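Local coordinates for trehalose synthase regulatory protein (Candida albicans, PDB 5HUS), which probably regulates trehalose synthesis as a regulatory subunit of the trehalose synthase complex, with a C-terminal domain related to HAD-superfamily trehalose-phosphatases, at residues A[47-52]-A[295-300]. Numbering follows the deposited sequence.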
loop_
_atom_site.group_PDB
_atom_site.type_symbol
_atom_site.label_atom_id
_atom_site.label_comp_id
_atom_site.label_asym_id
_atom_site.label_seq_id
_atom_site.Cartn_x
_atom_site.Cartn_y
_atom_site.Cartn_z
ATOM N N LYS A 47 0.745 -16.677 6.969
ATOM C CA LYS A 47 0.176 -16.352 5.666
ATOM C C LYS A 47 0.709 -17.288 4.586
ATOM O O LYS A 47 1.748 -17.927 4.767
ATOM C CB LYS A 47 0.474 -14.897 5.297
ATOM C CG LYS A 47 -0.101 -13.875 6.267
ATOM C CD LYS A 47 -0.111 -12.485 5.653
ATOM C CE LYS A 47 -0.839 -11.491 6.547
ATOM N NZ LYS A 47 -1.130 -10.217 5.831
ATOM N N VAL A 48 -0.006 -17.366 3.466
ATOM C CA VAL A 48 0.404 -18.215 2.354
ATOM C C VAL A 48 0.508 -17.405 1.060
ATOM O O VAL A 48 1.151 -17.832 0.101
ATOM C CB VAL A 48 -0.570 -19.402 2.154
ATOM C CG1 VAL A 48 -1.765 -18.984 1.303
ATOM C CG2 VAL A 48 0.153 -20.586 1.515
ATOM N N ASN A 49 -0.118 -16.232 1.041
ATOM C CA ASN A 49 -0.016 -15.330 -0.103
ATOM C C ASN A 49 1.137 -14.359 0.076
ATOM O O ASN A 49 0.952 -13.144 0.139
ATOM C CB ASN A 49 -1.322 -14.567 -0.312
ATOM C CG ASN A 49 -2.365 -15.396 -1.028
ATOM O OD1 ASN A 49 -2.057 -16.114 -1.980
ATOM N ND2 ASN A 49 -3.607 -15.304 -0.572
ATOM N N VAL A 50 2.333 -14.924 0.174
ATOM C CA VAL A 50 3.556 -14.162 0.338
ATOM C C VAL A 50 4.503 -14.581 -0.779
ATOM O O VAL A 50 4.464 -15.724 -1.226
ATOM C CB VAL A 50 4.182 -14.416 1.726
ATOM C CG1 VAL A 50 5.429 -13.586 1.922
ATOM C CG2 VAL A 50 3.168 -14.119 2.818
ATOM N N ILE A 51 5.336 -13.662 -1.256
ATOM C CA ILE A 51 6.292 -14.016 -2.297
ATOM C C ILE A 51 7.604 -13.255 -2.117
ATOM O O ILE A 51 7.639 -12.191 -1.502
ATOM C CB ILE A 51 5.707 -13.757 -3.713
ATOM C CG1 ILE A 51 6.494 -14.533 -4.774
ATOM C CG2 ILE A 51 5.657 -12.263 -4.019
ATOM C CD1 ILE A 51 5.708 -14.840 -6.025
ATOM N N ASP A 52 8.684 -13.820 -2.647
ATOM C CA ASP A 52 10.001 -13.212 -2.576
ATOM C C ASP A 52 10.232 -12.266 -3.757
ATOM O O ASP A 52 9.558 -12.370 -4.782
ATOM C CB ASP A 52 11.075 -14.306 -2.543
ATOM C CG ASP A 52 11.014 -15.210 -3.753
ATOM O OD1 ASP A 52 9.953 -15.834 -3.979
ATOM O OD2 ASP A 52 12.019 -15.282 -4.488
ATOM N N ARG A 295 -7.623 -16.398 -6.101
ATOM C CA ARG A 295 -7.457 -17.249 -4.928
ATOM C C ARG A 295 -6.003 -17.489 -4.535
ATOM O O ARG A 295 -5.734 -18.067 -3.484
ATOM C CB ARG A 295 -8.173 -18.582 -5.151
ATOM C CG ARG A 295 -9.662 -18.392 -5.339
ATOM C CD ARG A 295 -10.468 -19.639 -5.042
ATOM N NE ARG A 295 -11.862 -19.289 -4.784
ATOM C CZ ARG A 295 -12.411 -19.243 -3.573
ATOM N NH1 ARG A 295 -11.689 -19.550 -2.503
ATOM N NH2 ARG A 295 -13.685 -18.903 -3.433
ATOM N N GLY A 296 -5.067 -17.030 -5.360
ATOM C CA GLY A 296 -3.656 -17.169 -5.037
ATOM C C GLY A 296 -2.774 -16.145 -5.723
ATOM O O GLY A 296 -3.154 -15.565 -6.739
ATOM N N ILE A 297 -1.581 -15.929 -5.179
ATOM C CA ILE A 297 -0.666 -14.945 -5.746
ATOM C C ILE A 297 -0.073 -15.418 -7.078
ATOM O O ILE A 297 0.141 -14.616 -7.986
ATOM C CB ILE A 297 0.468 -14.600 -4.752
ATOM C CG1 ILE A 297 1.399 -13.540 -5.343
ATOM C CG2 ILE A 297 1.244 -15.845 -4.345
ATOM C CD1 ILE A 297 2.075 -12.680 -4.301
ATOM N N ASN A 298 0.189 -16.716 -7.208
ATOM C CA ASN A 298 0.717 -17.222 -8.466
ATOM C C ASN A 298 -0.295 -17.034 -9.590
ATOM O O ASN A 298 0.070 -16.698 -10.715
ATOM C CB ASN A 298 1.116 -18.697 -8.341
ATOM C CG ASN A 298 2.355 -18.889 -7.485
ATOM O OD1 ASN A 298 2.548 -18.190 -6.490
ATOM N ND2 ASN A 298 3.205 -19.834 -7.872
ATOM N N GLU A 299 -1.570 -17.231 -9.274
ATOM C CA GLU A 299 -2.622 -17.061 -10.259
ATOM C C GLU A 299 -2.726 -15.599 -10.679
ATOM O O GLU A 299 -2.879 -15.291 -11.865
ATOM C CB GLU A 299 -3.964 -17.549 -9.718
ATOM C CG GLU A 299 -5.067 -17.525 -10.770
ATOM C CD GLU A 299 -6.412 -17.932 -10.218
ATOM O OE1 GLU A 299 -6.566 -17.956 -8.976
ATOM O OE2 GLU A 299 -7.317 -18.228 -11.028
ATOM N N LEU A 300 -2.635 -14.706 -9.698
ATOM C CA LEU A 300 -2.662 -13.274 -9.963
ATOM C C LEU A 300 -1.536 -12.874 -10.909
ATOM O O LEU A 300 -1.772 -12.215 -11.917
ATOM C CB LEU A 300 -2.551 -12.486 -8.657
ATOM C CG LEU A 300 -2.395 -10.970 -8.784
ATOM C CD1 LEU A 300 -3.659 -10.349 -9.343
ATOM C CD2 LEU A 300 -2.041 -10.353 -7.433
#
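Asn49, remote in sequence, turns its side-chain oxygen to the first N-H of helix 297-304, whose own N-cap residue, Gly296, has no side chain to offer. Asn49 OD1 to Ile297 N is 3.2 Å, but the N-H...O angle of 128° marks a weak, bent hydrogen bond. The carboxamide's placement is consistent with an inverse gamma turn centred on Asn49, evidenced by a weak 3.1 Å bond from Val50 N to Val48 O, and with CG lying beside the backbone N (chi1 -80°). Asn49 OD1 also sits 3.6 Å from CA of Gly296.

The apolar half is a methyl contact. Ile297 extends its CG1 branch opposite the backbone N (chi1 -178°), and its CD1 rests 3.6 Å from CG2 of Ile51, the two side chains meeting at a slant. Backbone bonds of Ile51 with Glu28 and Ser30 hold it beside strand 28-29, in a two-stranded sheet separate from the mixed, largely parallel one whose strand 292-294 precedes the helix.

Ile297 supplies 87 of the 229 Å² buried, engaged through both N and CD1; the Asn49 oxygen probably adds a small favourable interaction with the partly positive helix start.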